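Long-range contacts in sialyltransferase 0160 (Photobacterium damselae, PDB 4R84), which probably transfers sialic acid from its CMP-activated donor to galactose-containing acceptor sugars, as a glycosyltransferase of the GT-B structural group: residues L356-F361 / L442-A447; Q379-I384 / D415-S420; Y400-K405 / G419-M424. All blocks are in the same frame, centred on the assembly; numbering follows the deposited sequence.

Interaction 1: L356-F361 / L442-A447; sequences LPNFIF and LPDTVA. With CA (calcium ion), chain F.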
loop_
_atom_site.group_PDB
_atom_site.type_symbol
_atom_site.label_atom_id
_atom_site.label_comp_id
_atom_site.label_asym_id
_atom_site.label_seq_id
_atom_site.Cartn_x
_atom_site.Cartn_y
_atom_site.Cartn_z
ATOM N N LEU A 356 -33.571 -0.761 5.628
ATOM C CA LEU A 356 -33.171 -1.967 4.903
ATOM C C LEU A 356 -31.658 -2.143 4.842
ATOM O O LEU A 356 -30.921 -1.169 4.857
ATOM C CB LEU A 356 -33.715 -1.963 3.473
ATOM C CG LEU A 356 -35.221 -2.168 3.302
ATOM C CD1 LEU A 356 -35.559 -2.224 1.808
ATOM C CD2 LEU A 356 -35.637 -3.439 4.012
ATOM N N PRO A 357 -31.195 -3.403 4.769
ATOM C CA PRO A 357 -29.775 -3.651 4.520
ATOM C C PRO A 357 -29.393 -3.116 3.154
ATOM O O PRO A 357 -30.254 -2.886 2.297
ATOM C CB PRO A 357 -29.654 -5.175 4.577
ATOM C CG PRO A 357 -31.050 -5.677 4.278
ATOM C CD PRO A 357 -31.973 -4.656 4.869
ATOM N N ASN A 358 -28.099 -2.921 2.954
ATOM C CA ASN A 358 -27.607 -2.187 1.798
ATOM C C ASN A 358 -26.898 -3.055 0.758
ATOM O O ASN A 358 -26.074 -3.904 1.090
ATOM C CB ASN A 358 -26.692 -1.066 2.314
ATOM C CG ASN A 358 -27.401 -0.203 3.357
ATOM O OD1 ASN A 358 -28.471 0.337 3.080
ATOM N ND2 ASN A 358 -26.848 -0.130 4.572
ATOM N N PHE A 359 -27.256 -2.828 -0.506
ATOM C CA PHE A 359 -26.720 -3.563 -1.643
ATOM C C PHE A 359 -26.029 -2.615 -2.585
ATOM O O PHE A 359 -26.629 -1.636 -3.004
ATOM C CB PHE A 359 -27.860 -4.314 -2.370
ATOM C CG PHE A 359 -27.586 -4.660 -3.828
ATOM C CD1 PHE A 359 -26.497 -5.443 -4.202
ATOM C CD2 PHE A 359 -28.467 -4.242 -4.822
ATOM C CE1 PHE A 359 -26.276 -5.783 -5.544
ATOM C CE2 PHE A 359 -28.257 -4.579 -6.173
ATOM C CZ PHE A 359 -27.154 -5.345 -6.534
ATOM N N ILE A 360 -24.763 -2.889 -2.895
ATOM C CA ILE A 360 -24.085 -2.151 -3.945
ATOM C C ILE A 360 -23.972 -2.980 -5.205
ATOM O O ILE A 360 -23.403 -4.075 -5.190
ATOM C CB ILE A 360 -22.661 -1.726 -3.537
ATOM C CG1 ILE A 360 -22.706 -0.736 -2.389
ATOM C CG2 ILE A 360 -21.954 -1.115 -4.738
ATOM C CD1 ILE A 360 -21.301 -0.343 -1.904
ATOM N N PHE A 361 -24.491 -2.441 -6.303
ATOM C CA PHE A 361 -24.251 -3.016 -7.614
ATOM C C PHE A 361 -22.983 -2.408 -8.208
ATOM O O PHE A 361 -22.873 -1.186 -8.305
ATOM C CB PHE A 361 -25.435 -2.769 -8.557
ATOM C CG PHE A 361 -25.185 -3.226 -9.970
ATOM C CD1 PHE A 361 -25.355 -4.552 -10.314
ATOM C CD2 PHE A 361 -24.780 -2.331 -10.953
ATOM C CE1 PHE A 361 -25.127 -4.983 -11.616
ATOM C CE2 PHE A 361 -24.543 -2.762 -12.258
ATOM C CZ PHE A 361 -24.718 -4.090 -12.581
ATOM N N LEU A 442 -17.849 -1.299 3.544
ATOM C CA LEU A 442 -18.554 -2.252 2.692
ATOM C C LEU A 442 -20.005 -2.362 3.133
ATOM O O LEU A 442 -20.312 -2.239 4.324
ATOM C CB LEU A 442 -17.884 -3.622 2.724
ATOM C CG LEU A 442 -16.561 -3.675 1.957
ATOM C CD1 LEU A 442 -15.880 -4.988 2.220
ATOM C CD2 LEU A 442 -16.777 -3.473 0.457
ATOM N N PRO A 443 -20.903 -2.607 2.174
ATOM C CA PRO A 443 -22.324 -2.737 2.499
ATOM C C PRO A 443 -22.647 -4.134 2.992
ATOM O O PRO A 443 -21.734 -4.907 3.282
ATOM C CB PRO A 443 -22.998 -2.468 1.160
ATOM C CG PRO A 443 -22.061 -3.124 0.182
ATOM C CD PRO A 443 -20.670 -2.748 0.722
ATOM N N ASP A 444 -23.934 -4.451 3.087
ATOM C CA ASP A 444 -24.342 -5.783 3.493
ATOM C C ASP A 444 -24.120 -6.803 2.384
ATOM O O ASP A 444 -23.766 -7.951 2.647
ATOM C CB ASP A 444 -25.798 -5.768 3.941
ATOM C CG ASP A 444 -26.000 -4.916 5.167
ATOM O OD1 ASP A 444 -25.645 -5.396 6.257
ATOM O OD2 ASP A 444 -26.495 -3.773 5.050
ATOM N N THR A 445 -24.298 -6.380 1.135
ATOM C CA THR A 445 -24.067 -7.297 0.036
ATOM C C THR A 445 -23.612 -6.529 -1.196
ATOM O O THR A 445 -23.994 -5.373 -1.405
ATOM C CB THR A 445 -25.335 -8.144 -0.287
ATOM O OG1 THR A 445 -24.958 -9.339 -0.975
ATOM C CG2 THR A 445 -26.353 -7.366 -1.144
ATOM N N VAL A 446 -22.773 -7.187 -1.989
ATOM C CA VAL A 446 -22.208 -6.620 -3.206
ATOM C C VAL A 446 -22.407 -7.579 -4.353
ATOM O O VAL A 446 -22.102 -8.756 -4.228
ATOM C CB VAL A 446 -20.703 -6.343 -3.060
ATOM C CG1 VAL A 446 -20.161 -5.648 -4.327
ATOM C CG2 VAL A 446 -20.435 -5.507 -1.826
ATOM N N ALA A 447 -22.884 -7.080 -5.486
ATOM C CA ALA A 447 -23.025 -7.938 -6.650
ATOM C C ALA A 447 -22.898 -7.115 -7.908
ATOM O O ALA A 447 -23.039 -5.896 -7.875
ATOM C CB ALA A 447 -24.376 -8.667 -6.638
HETATM CA CA CA F . -30.291 1.077 4.536
HETATM O O HOH W 1 -24.176 -1.486 4.993
HETATM O O HOH W 2 -29.340 0.198 6.473
HETATM O O HOH W 3 -30.374 3.264 3.128
#
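The Asp-444 carboxylate takes the backbone N-H of Asn-358, just ahead of a run of ordinary parallel strand bonds: Asn-358 N gives a nearly straight hydrogen bond to Asp-444 OD2, 2.8 Å long at 168°. The oxygen is met on its anti side, 18° out of the carboxylate plane. The setting is the parallel sheet of a Rossmann-like domain in this GT-B enzyme, with strand 358-362 inside the sheet and strand 445-447 at its edge. From there on backbone pairs with backbone. Asn-358 O accepts from Thr-445 N and, weakly, from Asp-444 N; Ile-360 N then gives to Thr-445 O, and Ile-360 O takes Ala-447 N at 3.1 Å.

On the side of the sheet that carries Phe-359, Thr-445 and Ala-447, the ring of Phe-359 packs against the edge strand. With CG anti to the backbone N (chi1 157°), the ring leans toward that strand, and its CE1 meets Ala-447 CB at 3.6 Å, near the ring plane. Thr-445 adds CG2 beside Phe-359 CD1, while its OG1 bonds to Asn-463. The reverse side holds Ile-360, crossing the Pro-443 ring at about a right angle.

Asn-358 also faces the calcium ion, which Tyr-351, Ser-354, Leu-356 and Asp-401 help to bind. Its amide is held at both ends: ND2 gives to a water that in turn donates to Asp-444 OD2, and Asn-358 OD1 coordinates the calcium ion at 2.5 Å.

Interaction 2: Q379-I384 / D415-S420; sequences QQVNVI and DIILGS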
loop_
_atom_site.group_PDB
_atom_site.type_symbol
_atom_site.label_atom_id
_atom_site.label_comp_id
_atom_site.label_asym_id
_atom_site.label_seq_id
_atom_site.Cartn_x
_atom_site.Cartn_y
_atom_site.Cartn_z
ATOM N N GLN A 379 -27.980 -4.035 -20.506
ATOM C CA GLN A 379 -27.710 -5.349 -19.954
ATOM C C GLN A 379 -27.490 -5.276 -18.454
ATOM O O GLN A 379 -27.918 -6.160 -17.708
ATOM C CB GLN A 379 -26.502 -5.994 -20.623
ATOM C CG GLN A 379 -26.692 -6.254 -22.109
ATOM C CD GLN A 379 -28.072 -6.820 -22.414
ATOM O OE1 GLN A 379 -28.380 -7.946 -22.053
ATOM N NE2 GLN A 379 -28.888 -6.045 -23.130
ATOM N N GLN A 380 -26.844 -4.201 -18.003
ATOM C CA GLN A 380 -26.571 -4.047 -16.581
ATOM C C GLN A 380 -27.857 -3.724 -15.838
ATOM O O GLN A 380 -28.080 -4.227 -14.733
ATOM C CB GLN A 380 -25.500 -2.990 -16.363
ATOM C CG GLN A 380 -24.183 -3.385 -17.059
ATOM C CD GLN A 380 -23.060 -2.392 -16.816
ATOM O OE1 GLN A 380 -22.631 -2.182 -15.681
ATOM N NE2 GLN A 380 -22.594 -1.766 -17.882
ATOM N N VAL A 381 -28.721 -2.921 -16.457
ATOM C CA VAL A 381 -30.048 -2.677 -15.899
ATOM C C VAL A 381 -30.807 -3.998 -15.774
ATOM O O VAL A 381 -31.452 -4.269 -14.755
ATOM C CB VAL A 381 -30.855 -1.678 -16.756
ATOM C CG1 VAL A 381 -32.287 -1.590 -16.258
ATOM C CG2 VAL A 381 -30.206 -0.299 -16.680
ATOM N N ASN A 382 -30.693 -4.850 -16.789
ATOM C CA ASN A 382 -31.339 -6.162 -16.739
ATOM C C ASN A 382 -30.802 -6.973 -15.564
ATOM O O ASN A 382 -31.567 -7.639 -14.867
ATOM C CB ASN A 382 -31.127 -6.932 -18.040
ATOM C CG ASN A 382 -31.833 -6.294 -19.222
ATOM O OD1 ASN A 382 -32.674 -5.409 -19.060
ATOM N ND2 ASN A 382 -31.497 -6.754 -20.426
ATOM N N VAL A 383 -29.488 -6.918 -15.334
ATOM C CA VAL A 383 -28.907 -7.626 -14.194
ATOM C C VAL A 383 -29.503 -7.138 -12.865
ATOM O O VAL A 383 -29.857 -7.937 -12.000
ATOM C CB VAL A 383 -27.356 -7.491 -14.136
ATOM C CG1 VAL A 383 -26.822 -8.158 -12.871
ATOM C CG2 VAL A 383 -26.727 -8.133 -15.356
ATOM N N ILE A 384 -29.600 -5.827 -12.684
ATOM C CA ILE A 384 -30.156 -5.297 -11.439
ATOM C C ILE A 384 -31.623 -5.706 -11.268
ATOM O O ILE A 384 -32.052 -6.084 -10.179
ATOM C CB ILE A 384 -30.066 -3.770 -11.394
ATOM C CG1 ILE A 384 -28.606 -3.346 -11.559
ATOM C CG2 ILE A 384 -30.669 -3.238 -10.077
ATOM C CD1 ILE A 384 -28.428 -1.861 -11.805
ATOM N N ASP A 415 -24.936 7.089 -16.161
ATOM C CA ASP A 415 -26.145 7.914 -16.108
ATOM C C ASP A 415 -27.412 7.121 -16.445
ATOM O O ASP A 415 -28.448 7.308 -15.810
ATOM C CB ASP A 415 -26.051 9.110 -17.058
ATOM C CG ASP A 415 -24.843 9.974 -16.794
ATOM O OD1 ASP A 415 -24.406 10.069 -15.628
ATOM O OD2 ASP A 415 -24.364 10.606 -17.753
ATOM N N ILE A 416 -27.323 6.268 -17.464
ATOM C CA ILE A 416 -28.456 5.440 -17.898
ATOM C C ILE A 416 -28.870 4.477 -16.799
ATOM O O ILE A 416 -30.059 4.372 -16.471
ATOM C CB ILE A 416 -28.114 4.648 -19.178
ATOM C CG1 ILE A 416 -27.958 5.604 -20.364
ATOM C CG2 ILE A 416 -29.199 3.607 -19.487
ATOM C CD1 ILE A 416 -27.369 4.958 -21.593
ATOM N N ILE A 417 -27.889 3.785 -16.223
ATOM C CA ILE A 417 -28.173 2.829 -15.156
ATOM C C ILE A 417 -28.768 3.512 -13.926
ATOM O O ILE A 417 -29.796 3.060 -13.393
ATOM C CB ILE A 417 -26.898 2.053 -14.742
ATOM C CG1 ILE A 417 -26.394 1.198 -15.903
ATOM C CG2 ILE A 417 -27.143 1.188 -13.498
ATOM C CD1 ILE A 417 -24.991 0.628 -15.695
ATOM N N LEU A 418 -28.142 4.594 -13.477
ATOM C CA LEU A 418 -28.639 5.283 -12.294
ATOM C C LEU A 418 -30.065 5.785 -12.527
ATOM O O LEU A 418 -30.927 5.686 -11.649
ATOM C CB LEU A 418 -27.710 6.443 -11.906
ATOM C CG LEU A 418 -27.964 7.109 -10.551
ATOM C CD1 LEU A 418 -27.800 6.079 -9.434
ATOM C CD2 LEU A 418 -27.022 8.299 -10.354
ATOM N N GLY A 419 -30.305 6.318 -13.718
ATOM C CA GLY A 419 -31.596 6.886 -14.049
ATOM C C GLY A 419 -32.693 5.843 -14.168
ATOM O O GLY A 419 -33.876 6.184 -14.209
ATOM N N SER A 420 -32.313 4.571 -14.222
ATOM C CA SER A 420 -33.299 3.501 -14.407
ATOM C C SER A 420 -33.884 3.018 -13.089
ATOM O O SER A 420 -34.841 2.240 -13.066
ATOM C CB SER A 420 -32.680 2.316 -15.146
ATOM O OG SER A 420 -32.207 2.704 -16.417
#
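Ile-417 carries most of this helix-helix contact, laying its two branches against different residues of helix 373-388. Its CD1 methyl lies by the Gln-380 side chain, 3.7 Å from Gln-380 CB, whereas its CG2 methyl meets Ile-384 CD1, also at 3.7 Å. CG1 of Ile-417 stands anti to the carbonyl carbon (chi1 -64°), which carries CD1 across to the glutamine and leaves CG2 for the isoleucine one turn further along. The short segments run in nearly the same direction, 29° apart, with axes 9.7 Å from each other. Both helices pack beside the parallel sheet of the Rossmann-like domain. Phe-361 of strand 358-362 packs on Gln-380 and Ile-384, and Phe-421 on Val-381 and Ile-384. The backbones are nearest at Val-381 and Ile-417, where Val-381 CG2 lies 4.0 Å from Ile-417 CA.

The contact opens out toward Ser-420, which is partly exposed, as is Ile-416; Val-381 itself is buried. Its CG2 methyl also reaches Ser-420 OG at 3.6 Å, a contact of a carbon with a hydroxyl that is already engaged.

No hydrogen bond crosses between 379-384 and 415-420; each polar group at the seam is satisfied on its own side or by a third part of the chain. Ser-420 OG gives its proton to Ile-416 O at 2.7 Å, and Gln-380 uses OE1 for Thr-364 N and NE2 for Tyr-376 O. The amide is thus fixed in rotation, presenting a polar group with its bonds already made to an isoleucine methyl, and these two segments meet by van der Waals packing alone.

Interaction 3: Y400-K405 / G419-M424; sequences YDLFFK and GSFPDM. With CA (calcium ion), chain F; CSF (cytidine-5'-monophosphate-3-fluoro-N-acetyl-neuraminic acid), chain E.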
loop_
_atom_site.group_PDB
_atom_site.type_symbol
_atom_site.label_atom_id
_atom_site.label_comp_id
_atom_site.label_asym_id
_atom_site.label_seq_id
_atom_site.Cartn_x
_atom_site.Cartn_y
_atom_site.Cartn_z
ATOM N N TYR A 400 -33.272 -5.185 -0.278
ATOM C CA TYR A 400 -32.168 -4.280 0.044
ATOM C C TYR A 400 -32.439 -2.864 -0.459
ATOM O O TYR A 400 -33.144 -2.669 -1.455
ATOM C CB TYR A 400 -30.872 -4.762 -0.607
ATOM C CG TYR A 400 -30.276 -6.035 -0.064
ATOM C CD1 TYR A 400 -30.686 -7.270 -0.563
ATOM C CD2 TYR A 400 -29.265 -6.011 0.889
ATOM C CE1 TYR A 400 -30.127 -8.452 -0.104
ATOM C CE2 TYR A 400 -28.705 -7.191 1.370
ATOM C CZ TYR A 400 -29.135 -8.405 0.861
ATOM O OH TYR A 400 -28.581 -9.581 1.319
ATOM N N ASP A 401 -31.851 -1.878 0.207
ATOM C CA ASP A 401 -31.707 -0.555 -0.384
ATOM C C ASP A 401 -30.644 -0.601 -1.478
ATOM O O ASP A 401 -29.570 -1.187 -1.278
ATOM C CB ASP A 401 -31.319 0.480 0.670
ATOM C CG ASP A 401 -32.386 0.678 1.711
ATOM O OD1 ASP A 401 -33.590 0.635 1.350
ATOM O OD2 ASP A 401 -32.022 0.907 2.884
ATOM N N LEU A 402 -30.934 0.018 -2.620
ATOM C CA LEU A 402 -30.038 -0.026 -3.776
ATOM C C LEU A 402 -29.051 1.132 -3.810
ATOM O O LEU A 402 -29.410 2.299 -3.632
ATOM C CB LEU A 402 -30.810 -0.066 -5.105
ATOM C CG LEU A 402 -31.553 -1.341 -5.552
ATOM C CD1 LEU A 402 -32.370 -2.016 -4.467
ATOM C CD2 LEU A 402 -32.415 -1.020 -6.765
ATOM N N PHE A 403 -27.796 0.760 -4.021
ATOM C CA PHE A 403 -26.683 1.678 -4.210
ATOM C C PHE A 403 -25.957 1.280 -5.487
ATOM O O PHE A 403 -25.891 0.094 -5.833
ATOM C CB PHE A 403 -25.721 1.634 -3.025
ATOM C CG PHE A 403 -26.286 2.210 -1.759
ATOM C CD1 PHE A 403 -27.180 1.484 -0.976
ATOM C CD2 PHE A 403 -25.905 3.475 -1.337
ATOM C CE1 PHE A 403 -27.697 2.023 0.196
ATOM C CE2 PHE A 403 -26.420 4.016 -0.170
ATOM C CZ PHE A 403 -27.317 3.294 0.592
ATOM N N PHE A 404 -25.407 2.264 -6.180
ATOM C CA PHE A 404 -24.719 2.022 -7.436
ATOM C C PHE A 404 -23.287 2.487 -7.352
ATOM O O PHE A 404 -23.029 3.647 -7.035
ATOM C CB PHE A 404 -25.439 2.752 -8.581
ATOM C CG PHE A 404 -24.758 2.624 -9.919
ATOM C CD1 PHE A 404 -24.487 1.377 -10.456
ATOM C CD2 PHE A 404 -24.463 3.754 -10.679
ATOM C CE1 PHE A 404 -23.883 1.250 -11.701
ATOM C CE2 PHE A 404 -23.864 3.640 -11.928
ATOM C CZ PHE A 404 -23.567 2.385 -12.450
ATOM N N LYS A 405 -22.341 1.590 -7.623
ATOM C CA LYS A 405 -20.950 2.032 -7.781
ATOM C C LYS A 405 -20.559 1.806 -9.229
ATOM O O LYS A 405 -20.233 0.682 -9.640
ATOM C CB LYS A 405 -20.002 1.300 -6.823
ATOM C CG LYS A 405 -18.517 1.690 -7.013
ATOM C CD LYS A 405 -18.398 3.192 -7.119
ATOM C CE LYS A 405 -16.956 3.648 -7.252
ATOM N NZ LYS A 405 -16.245 3.337 -8.530
ATOM N N GLY A 419 -30.305 6.318 -13.718
ATOM C CA GLY A 419 -31.596 6.886 -14.049
ATOM C C GLY A 419 -32.693 5.843 -14.168
ATOM O O GLY A 419 -33.876 6.184 -14.209
ATOM N N SER A 420 -32.313 4.571 -14.222
ATOM C CA SER A 420 -33.299 3.501 -14.407
ATOM C C SER A 420 -33.884 3.018 -13.089
ATOM O O SER A 420 -34.841 2.240 -13.066
ATOM C CB SER A 420 -32.680 2.316 -15.146
ATOM O OG SER A 420 -32.207 2.704 -16.417
ATOM N N PHE A 421 -33.316 3.505 -11.996
ATOM C CA PHE A 421 -33.745 3.141 -10.654
ATOM C C PHE A 421 -33.806 4.396 -9.799
ATOM O O PHE A 421 -32.804 4.821 -9.237
ATOM C CB PHE A 421 -32.793 2.099 -10.043
ATOM C CG PHE A 421 -32.701 0.837 -10.848
ATOM C CD1 PHE A 421 -31.793 0.720 -11.882
ATOM C CD2 PHE A 421 -33.567 -0.219 -10.603
ATOM C CE1 PHE A 421 -31.735 -0.422 -12.653
ATOM C CE2 PHE A 421 -33.506 -1.370 -11.369
ATOM C CZ PHE A 421 -32.591 -1.470 -12.397
ATOM N N PRO A 422 -34.990 5.016 -9.743
ATOM C CA PRO A 422 -35.217 6.314 -9.101
ATOM C C PRO A 422 -34.742 6.393 -7.646
ATOM O O PRO A 422 -34.302 7.458 -7.222
ATOM C CB PRO A 422 -36.736 6.476 -9.183
ATOM C CG PRO A 422 -37.120 5.689 -10.403
ATOM C CD PRO A 422 -36.218 4.492 -10.374
ATOM N N ASP A 423 -34.838 5.306 -6.885
ATOM C CA ASP A 423 -34.452 5.389 -5.480
ATOM C C ASP A 423 -33.057 4.828 -5.216
ATOM O O ASP A 423 -32.664 4.645 -4.064
ATOM C CB ASP A 423 -35.455 4.626 -4.622
ATOM C CG ASP A 423 -36.802 5.325 -4.527
ATOM O OD1 ASP A 423 -36.864 6.571 -4.641
ATOM O OD2 ASP A 423 -37.808 4.607 -4.354
ATOM N N MET A 424 -32.287 4.617 -6.277
ATOM C CA MET A 424 -30.940 4.085 -6.140
ATOM C C MET A 424 -29.990 5.236 -5.825
ATOM O O MET A 424 -30.070 6.301 -6.427
ATOM C CB MET A 424 -30.506 3.326 -7.396
ATOM C CG MET A 424 -29.169 2.566 -7.240
ATOM S SD MET A 424 -28.842 1.418 -8.606
ATOM C CE MET A 424 -28.751 2.521 -9.993
HETATM CA CA CA F . -30.291 1.077 4.536
HETATM C C5A CSF E . -9.789 -5.967 -17.302
HETATM C C4A CSF E . -8.760 -5.023 -16.694
HETATM C C2A CSF E . -10.646 -3.434 -16.125
HETATM O O6A CSF E . -11.532 -4.422 -16.682
HETATM C C6A CSF E . -11.105 -5.774 -16.559
HETATM C C3A CSF E . -9.247 -3.570 -16.753
HETATM O O4A CSF E . -7.525 -5.164 -17.410
HETATM N N5A CSF E . -9.341 -7.334 -17.151
HETATM C C7A CSF E . -12.178 -6.645 -17.183
HETATM C C8A CSF E . -13.491 -6.470 -16.441
HETATM C C9A CSF E . -14.512 -7.493 -16.926
HETATM O O9A CSF E . -15.705 -7.303 -16.166
HETATM O O8A CSF E . -13.246 -6.698 -15.054
HETATM O O7A CSF E . -12.372 -6.254 -18.543
HETATM C C1A CSF E . -11.204 -2.058 -16.425
HETATM O OBA CSF E . -10.637 -1.063 -15.932
HETATM O OAA CSF E . -12.208 -1.944 -17.167
HETATM O O1A CSF E . -10.483 -3.551 -14.710
HETATM O O2A CSF E . -11.027 -4.759 -12.601
HETATM N N1 CSF E . -13.810 -0.024 -10.362
HETATM C C2 CSF E . -14.677 0.608 -9.457
HETATM N N3 CSF E . -16.010 0.394 -9.540
HETATM C C4 CSF E . -16.490 -0.435 -10.491
HETATM C C5 CSF E . -15.638 -1.059 -11.403
HETATM C C6 CSF E . -14.269 -0.827 -11.325
HETATM C "C3'" CSF E . -11.035 -1.621 -9.965
HETATM C "C2'" CSF E . -11.691 -0.519 -9.175
HETATM C "C1'" CSF E . -12.374 0.283 -10.258
HETATM O "O4'" CSF E . -11.715 -0.019 -11.491
HETATM C "C4'" CSF E . -10.618 -0.890 -11.221
HETATM P PA CSF E . -11.616 -3.767 -13.573
HETATM O "O5'" CSF E . -11.639 -2.417 -12.740
HETATM C "C5'" CSF E . -10.401 -1.808 -12.404
HETATM O "O3'" CSF E . -9.957 -2.209 -9.249
HETATM O "O2'" CSF E . -10.698 0.335 -8.590
HETATM N N4 CSF E . -17.825 -0.652 -10.576
HETATM O O2 CSF E . -14.197 1.372 -8.577
HETATM O O3A CSF E . -12.994 -3.967 -14.144
HETATM C C10 CSF E . -9.274 -8.197 -18.169
HETATM O O10 CSF E . -9.499 -7.873 -19.326
HETATM C C11 CSF E . -8.921 -9.609 -17.792
HETATM F F3A CSF E . -9.317 -3.144 -18.059
HETATM O O HOH W 4 -31.295 3.406 -1.907
HETATM O O HOH W 2 -29.340 0.198 6.473
HETATM O O HOH W 3 -30.374 3.264 3.128
#
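Met-424 lies along the strand backbone at Leu-402 and ends against Phe-404. Its CG sits 3.8 Å from Leu-402 CB, and its methyl CE touches Phe-404 CB at 3.6 Å. The chain leaves with CG anti to the backbone N (chi1 -172°), runs extended through chi2 and bends only at chi3, which turns CE in toward the phenylalanine. The sulfur makes an oblique Met-aromatic contact, 5.5 Å from the centre of the Phe-404 ring. Beside this, Leu-402 CD2 approaches Phe-421 CD2 at 4.1 Å.

A type I turn, Phe-421 to Met-424, shapes the loop that enters strand 425-427, the next strand of the parallel Rossmann-like sheet. Ahead of the regular strand pairing, Met-424 CA makes a C-H...O contact to Leu-402 O, and a water bridges Leu-402 O and Asp-423 O.

The strand itself runs from metal to substrate analogue: Asp-401 OD2 binds the calcium ion at 2.4 Å, while Lys-405 NZ gives to O2 of the cytosine at 2.8 Å and Lys-405 O accepts from its N4. Reading both a donor and an acceptor of the base, Lys-405 is consistent with selection of a cytidine nucleotide.

In the fold
Following the chain, strand 358-362 enters first, then helix 373-388, strand 401-405, helix 412-419, the turn into strand 425-427, and finally strand 445-447. Interaction 1 closes the widest loop, and the other two nest inside it. Interaction 2 closes the loop from helix 373-388 to helix 412-419; interaction 3 starts inside that loop and ends on the same stretch, sharing Gly-419 and Ser-420 with interaction 2. Interactions 1 and 3 meet in one sheet, ordered 425-427, 401-405, 358-362, 445-447, and both reach the calcium ion. Interaction 2 joins the helices beside that sheet, with Phe-361, Phe-404 and Phe-421 packing between the layers.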